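Local coordinates for protein beta-mannosidase (Trichoderma harzianum, PDB 4CVU) that probably hydrolyses terminal beta-linked mannose residues from the non-reducing ends of mannosides and glycans, as a fungal member of glycoside hydrolase family 2, at residues Arg699-Leu704 against Gly796-Thr801; Ser685-Tyr690 against Arg734-His739. All coordinates share one frame; numbering follows the deposited sequence.

Interaction 1 (Arg699-Leu704 against Gly796-Thr801). With NAG (2-acetamido-2-deoxy-beta-D-glucopyranose), chain K.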
loop_
_atom_site.group_PDB
_atom_site.type_symbol
_atom_site.label_atom_id
_atom_site.label_comp_id
_atom_site.label_asym_id
_atom_site.label_seq_id
_atom_site.Cartn_x
_atom_site.Cartn_y
_atom_site.Cartn_z
ATOM N N ARG A 699 -1.353 50.034 -8.199
ATOM C CA ARG A 699 0.059 49.891 -7.930
ATOM C C ARG A 699 0.260 48.635 -7.084
ATOM O O ARG A 699 0.575 48.715 -5.936
ATOM C CB ARG A 699 0.649 51.114 -7.232
ATOM C CG ARG A 699 2.067 51.417 -7.660
ATOM C CD ARG A 699 3.002 50.368 -7.140
ATOM N NE ARG A 699 4.396 50.726 -7.124
ATOM C CZ ARG A 699 5.224 50.563 -8.135
ATOM N NH1 ARG A 699 4.789 50.140 -9.290
ATOM N NH2 ARG A 699 6.491 50.853 -7.977
ATOM N N GLN A 700 -0.142 47.529 -7.649
ATOM C CA GLN A 700 -0.091 46.239 -6.991
ATOM C C GLN A 700 1.373 45.776 -6.801
ATOM O O GLN A 700 2.145 45.837 -7.722
ATOM C CB GLN A 700 -0.891 45.260 -7.850
ATOM C CG GLN A 700 -1.632 44.147 -7.110
ATOM C CD GLN A 700 -0.743 42.954 -6.864
ATOM O OE1 GLN A 700 0.400 42.965 -7.247
ATOM N NE2 GLN A 700 -1.284 41.916 -6.249
ATOM N N LEU A 701 1.733 45.240 -5.629
ATOM C CA LEU A 701 3.128 44.868 -5.383
ATOM C C LEU A 701 3.381 43.498 -4.745
ATOM O O LEU A 701 4.396 43.334 -4.041
ATOM C CB LEU A 701 3.836 45.936 -4.554
ATOM C CG LEU A 701 4.087 47.300 -5.208
ATOM C CD1 LEU A 701 4.821 48.193 -4.193
ATOM C CD2 LEU A 701 4.907 47.220 -6.451
ATOM N N GLY A 702 2.518 42.507 -5.013
ATOM C CA GLY A 702 2.769 41.180 -4.482
ATOM C C GLY A 702 1.849 40.079 -4.927
ATOM O O GLY A 702 0.657 40.307 -5.148
ATOM N N SER A 703 2.433 38.869 -5.058
ATOM C CA SER A 703 1.709 37.669 -5.370
ATOM C C SER A 703 2.235 36.542 -4.523
ATOM O O SER A 703 3.396 36.122 -4.733
ATOM C CB SER A 703 1.927 37.300 -6.815
ATOM O OG SER A 703 1.314 36.065 -7.142
ATOM N N LEU A 704 1.402 36.055 -3.602
ATOM C CA LEU A 704 1.719 34.829 -2.823
ATOM C C LEU A 704 0.608 33.823 -3.007
ATOM O O LEU A 704 -0.445 33.899 -2.364
ATOM C CB LEU A 704 1.900 35.148 -1.331
ATOM C CG LEU A 704 2.859 36.272 -0.945
ATOM C CD1 LEU A 704 2.846 36.552 0.554
ATOM C CD2 LEU A 704 4.270 36.008 -1.408
ATOM N N GLY A 796 8.897 50.546 -17.837
ATOM C CA GLY A 796 9.424 51.215 -16.659
ATOM C C GLY A 796 9.828 50.266 -15.536
ATOM O O GLY A 796 9.492 49.061 -15.535
ATOM N N ALA A 797 10.567 50.795 -14.582
ATOM C CA ALA A 797 10.904 50.051 -13.392
ATOM C C ALA A 797 9.623 49.606 -12.645
ATOM O O ALA A 797 8.672 50.387 -12.483
ATOM C CB ALA A 797 11.770 50.905 -12.477
ATOM N N ILE A 798 9.623 48.358 -12.185
ATOM C CA ILE A 798 8.461 47.750 -11.509
ATOM C C ILE A 798 7.145 48.219 -12.148
ATOM O O ILE A 798 6.335 48.868 -11.513
ATOM C CB ILE A 798 8.466 48.001 -9.972
ATOM C CG1 ILE A 798 9.803 47.560 -9.350
ATOM C CG2 ILE A 798 7.342 47.197 -9.313
ATOM C CD1 ILE A 798 9.961 47.920 -7.905
ATOM N N ASN A 799 6.938 47.861 -13.404
ATOM C CA ASN A 799 5.880 48.462 -14.198
ATOM C C ASN A 799 5.448 47.529 -15.343
ATOM O O ASN A 799 5.941 46.419 -15.464
ATOM C CB ASN A 799 6.375 49.809 -14.737
ATOM C CG ASN A 799 5.264 50.825 -14.981
ATOM O OD1 ASN A 799 4.107 50.487 -15.224
ATOM N ND2 ASN A 799 5.637 52.103 -14.929
ATOM N N THR A 800 4.510 47.984 -16.162
ATOM C CA THR A 800 3.959 47.183 -17.250
ATOM C C THR A 800 3.767 48.081 -18.475
ATOM O O THR A 800 3.740 49.298 -18.333
ATOM C CB THR A 800 2.631 46.545 -16.816
ATOM O OG1 THR A 800 2.314 45.457 -17.683
ATOM C CG2 THR A 800 1.492 47.583 -16.812
ATOM N N THR A 801 3.651 47.486 -19.668
ATOM C CA THR A 801 3.317 48.249 -20.891
ATOM C C THR A 801 2.520 47.399 -21.864
ATOM O O THR A 801 2.837 46.233 -22.062
ATOM C CB THR A 801 4.611 48.788 -21.572
ATOM O OG1 THR A 801 4.286 49.598 -22.695
ATOM C CG2 THR A 801 5.512 47.674 -22.032
HETATM C C1 NAG K . 4.743 53.230 -15.189
HETATM C C2 NAG K . 4.852 54.406 -14.207
HETATM C C3 NAG K . 4.180 55.709 -14.683
HETATM C C4 NAG K . 4.539 56.028 -16.124
HETATM C C5 NAG K . 4.284 54.779 -16.961
HETATM C C6 NAG K . 4.665 55.000 -18.415
HETATM C C7 NAG K . 5.035 53.809 -11.848
HETATM C C8 NAG K . 4.278 53.572 -10.572
HETATM N N2 NAG K . 4.287 54.112 -12.901
HETATM O O3 NAG K . 4.526 56.779 -13.811
HETATM O O4 NAG K . 3.761 57.124 -16.580
HETATM O O5 NAG K . 5.062 53.695 -16.494
HETATM O O6 NAG K . 3.814 54.177 -19.176
HETATM O O7 NAG K . 6.269 53.707 -11.892
HETATM O O HOH W 1 8.219 51.527 -10.289
#

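Interaction 2 (Ser685-Tyr690 against Arg734-His739)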
loop_
_atom_site.group_PDB
_atom_site.type_symbol
_atom_site.label_atom_id
_atom_site.label_comp_id
_atom_site.label_asym_id
_atom_site.label_seq_id
_atom_site.Cartn_x
_atom_site.Cartn_y
_atom_site.Cartn_z
ATOM N N SER A 685 -3.061 32.749 -14.904
ATOM C CA SER A 685 -4.035 33.784 -15.219
ATOM C C SER A 685 -4.167 34.853 -14.100
ATOM O O SER A 685 -4.337 36.082 -14.380
ATOM C CB SER A 685 -5.388 33.158 -15.521
ATOM O OG SER A 685 -6.329 34.160 -15.916
ATOM N N GLU A 686 -4.104 34.420 -12.837
ATOM C CA GLU A 686 -4.161 35.366 -11.755
ATOM C C GLU A 686 -2.842 36.084 -11.574
ATOM O O GLU A 686 -2.820 37.286 -11.432
ATOM C CB GLU A 686 -4.631 34.724 -10.443
ATOM C CG GLU A 686 -6.097 34.355 -10.465
ATOM C CD GLU A 686 -6.641 33.922 -9.131
ATOM O OE1 GLU A 686 -6.387 34.559 -8.118
ATOM O OE2 GLU A 686 -7.384 32.942 -9.100
ATOM N N ILE A 687 -1.723 35.356 -11.563
ATOM C CA ILE A 687 -0.458 36.006 -11.324
ATOM C C ILE A 687 -0.120 37.117 -12.335
ATOM O O ILE A 687 0.409 38.155 -11.957
ATOM C CB ILE A 687 0.711 35.008 -11.339
ATOM C CG1 ILE A 687 0.603 34.084 -10.119
ATOM C CG2 ILE A 687 2.002 35.824 -11.313
ATOM C CD1 ILE A 687 1.559 32.894 -10.117
ATOM N N GLN A 688 -0.348 36.862 -13.621
ATOM C CA GLN A 688 -0.043 37.859 -14.642
ATOM C C GLN A 688 -0.957 39.089 -14.469
ATOM O O GLN A 688 -0.553 40.205 -14.721
ATOM C CB GLN A 688 -0.182 37.278 -16.043
ATOM C CG GLN A 688 -1.592 36.889 -16.475
ATOM C CD GLN A 688 -1.645 36.330 -17.892
ATOM O OE1 GLN A 688 -0.764 35.578 -18.334
ATOM N NE2 GLN A 688 -2.695 36.713 -18.627
ATOM N N PHE A 689 -2.178 38.871 -14.016
ATOM C CA PHE A 689 -3.111 39.991 -13.736
ATOM C C PHE A 689 -2.677 40.820 -12.502
ATOM O O PHE A 689 -2.696 42.048 -12.520
ATOM C CB PHE A 689 -4.526 39.435 -13.554
ATOM C CG PHE A 689 -5.492 40.404 -12.957
ATOM C CD1 PHE A 689 -6.229 41.243 -13.751
ATOM C CD2 PHE A 689 -5.657 40.460 -11.585
ATOM C CE1 PHE A 689 -7.108 42.125 -13.203
ATOM C CE2 PHE A 689 -6.529 41.368 -11.015
ATOM C CZ PHE A 689 -7.258 42.195 -11.828
ATOM N N TYR A 690 -2.244 40.138 -11.448
ATOM C CA TYR A 690 -1.706 40.829 -10.267
ATOM C C TYR A 690 -0.438 41.633 -10.617
ATOM O O TYR A 690 -0.301 42.795 -10.224
ATOM C CB TYR A 690 -1.409 39.861 -9.105
ATOM C CG TYR A 690 -2.615 39.133 -8.561
ATOM C CD1 TYR A 690 -3.836 39.787 -8.378
ATOM C CD2 TYR A 690 -2.552 37.744 -8.276
ATOM C CE1 TYR A 690 -4.953 39.096 -7.927
ATOM C CE2 TYR A 690 -3.663 37.063 -7.820
ATOM C CZ TYR A 690 -4.862 37.729 -7.644
ATOM O OH TYR A 690 -5.994 37.040 -7.171
ATOM N N ARG A 734 6.887 29.485 -12.075
ATOM C CA ARG A 734 8.294 29.854 -12.339
ATOM C C ARG A 734 8.418 30.807 -13.507
ATOM O O ARG A 734 9.139 31.823 -13.410
ATOM C CB ARG A 734 9.154 28.621 -12.629
ATOM C CG ARG A 734 10.532 28.926 -13.237
ATOM C CD ARG A 734 11.147 27.682 -13.860
ATOM N NE ARG A 734 11.848 26.802 -12.912
ATOM C CZ ARG A 734 11.980 25.484 -13.051
ATOM N NH1 ARG A 734 11.396 24.837 -14.044
ATOM N NH2 ARG A 734 12.698 24.794 -12.206
ATOM N N ARG A 735 7.757 30.480 -14.628
ATOM C CA ARG A 735 7.841 31.295 -15.830
ATOM C C ARG A 735 7.128 32.585 -15.571
ATOM O O ARG A 735 7.594 33.663 -15.994
ATOM C CB ARG A 735 7.205 30.624 -17.056
ATOM C CG ARG A 735 8.049 29.523 -17.699
ATOM C CD ARG A 735 7.497 29.203 -19.101
ATOM N NE ARG A 735 6.166 28.595 -19.063
ATOM C CZ ARG A 735 5.934 27.282 -18.957
ATOM N NH1 ARG A 735 6.948 26.403 -18.897
ATOM N NH2 ARG A 735 4.681 26.841 -18.919
ATOM N N THR A 736 6.003 32.484 -14.874
ATOM C CA THR A 736 5.178 33.662 -14.655
ATOM C C THR A 736 5.749 34.571 -13.537
ATOM O O THR A 736 5.295 35.693 -13.396
ATOM C CB THR A 736 3.701 33.278 -14.365
ATOM O OG1 THR A 736 3.327 32.167 -15.169
ATOM C CG2 THR A 736 2.750 34.439 -14.665
ATOM N N TYR A 737 6.698 34.066 -12.750
ATOM C CA TYR A 737 7.427 34.865 -11.769
ATOM C C TYR A 737 8.822 35.338 -12.297
ATOM O O TYR A 737 9.661 35.830 -11.549
ATOM C CB TYR A 737 7.582 34.091 -10.442
ATOM C CG TYR A 737 6.350 34.066 -9.509
ATOM C CD1 TYR A 737 5.342 35.014 -9.592
ATOM C CD2 TYR A 737 6.261 33.133 -8.495
ATOM C CE1 TYR A 737 4.265 35.015 -8.698
ATOM C CE2 TYR A 737 5.189 33.133 -7.595
ATOM C CZ TYR A 737 4.179 34.075 -7.723
ATOM O OH TYR A 737 3.106 34.076 -6.855
ATOM N N GLU A 738 9.079 35.157 -13.586
ATOM C CA GLU A 738 10.329 35.651 -14.152
ATOM C C GLU A 738 10.356 37.196 -14.095
ATOM O O GLU A 738 9.309 37.857 -14.030
ATOM C CB GLU A 738 10.506 35.154 -15.598
ATOM C CG GLU A 738 10.917 33.687 -15.698
ATOM C CD GLU A 738 11.430 33.318 -17.067
ATOM O OE1 GLU A 738 12.403 33.944 -17.487
ATOM O OE2 GLU A 738 10.874 32.460 -17.738
ATOM N N HIS A 739 11.565 37.750 -14.099
ATOM C CA HIS A 739 11.745 39.210 -13.958
ATOM C C HIS A 739 10.987 40.006 -15.003
ATOM O O HIS A 739 10.364 40.982 -14.681
ATOM C CB HIS A 739 13.227 39.586 -13.957
ATOM C CG HIS A 739 13.973 39.064 -12.773
ATOM N ND1 HIS A 739 13.740 39.505 -11.487
ATOM C CD2 HIS A 739 14.942 38.125 -12.681
ATOM C CE1 HIS A 739 14.537 38.854 -10.653
ATOM N NE2 HIS A 739 15.283 38.021 -11.351
#

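Interaction 1 (Arg699-Leu704 against Gly796-Thr801)
R699 reaches across to I798 with its guanidinium, and NH1 donates to the I798 backbone oxygen at 3.0 Å with an N-H...O angle of 152°. The donor comes almost head-on to the carbonyl (C=O...N angle 163°), while the oxygen sits 16° out of the guanidinium plane. The same NH1 also bonds to S694 O, and NH2 to E381 OE1, so the charged group is held from several directions. The tight part lies inward, where R699, L701 and I798 meet. L701 CD2 lies 3.6 Å above one face of the guanidinium, toward its rim, and touches I798 CG2 at 3.8 Å. With CG2 anti to the backbone N, I798 turns this methyl to both L701 and R699 NH1, its side chain crossing theirs at about a right angle, while W762 packs against it as well. The outer side, where R699 is partly exposed, is completed by sugar and a water. N799 carries an N-linked N-acetylglucosamine, its ND2 bonded to C1, and the acetamide methyl C8 lies over the other guanidinium face, 3.7 Å from R699 NH1. A water accepts from R699 NH2 at 3.0 Å, lies close to A797 O, and makes a weak bond to the sugar's O7. The contact joins the loop leading into strand 702-705, which pairs in parallel with 380-389 in the (beta/alpha)8-type barrel expected of family 2, to the start of edge strand 799-807 in the Ig-like mannosidase domain: a barrel-to-beta-sandwich interface with a glycan at its margin.

Interaction 2 (Ser685-Tyr690 against Arg734-His739)
I687 has CG1 beside its backbone N (chi1 -68°) and CG2 anti to that N, which sends both branches of the side chain toward the end of helix 729-736. On the other side T736 holds CG2 anti to its own N, and its OG1, beside the N, bonds back to V732 O within the helix; the methyl is thereby turned to the neighbouring helix. I687 CG2 settles between the two partners, 3.7 Å from T736 CG2 and 3.6 Å from Y737 CE1. Its other branch crosses Y737 at about a right angle, I687 CD1 lying 3.7 Å from Y737 CZ. Q688 adds a lighter touch, CB to T736 CG2 at 4.3 Å, while its amide NE2 goes to A744 O. Replacing I687 with an alanine would remove both outer branches and would probably open a gap beside the T736 methyl and leave the Y737 ring less firmly fixed. Y737 is the first residue to leave the helical conformation, so the contact packs the C-terminal end of one helix against the flank of helix 664-692. F595 also packs on I687. Between the segments cohesion rests on dispersion and the exclusion of water, with Y737 OH bonded to S703 OG; R691, just beyond 685-690, donates to T736 O and E738 O, adding a polar grip on the helix end.

In the fold
The two interactions lie 10 Å apart between centres and are interleaved along the chain: helix 664-692 of interaction 2 leads into strand 702-705 of interaction 1, which is followed by helix 729-736. They touch directly. S703 OG and Y737 OH are 2.7 Å apart and probably hydrogen bonded, tying the strand to the tyrosine of the helix end. S703 OG also lies 3.6 Å from I687 CG1. The N-acetylglucosamine on N799 belongs to interaction 1 and is a glycan attached to the protein, not a substrate. A bound cadmium ion is about 4 Å from the R699 side chain, while the T736 side chain is about 9 Å from a bound cadmium ion.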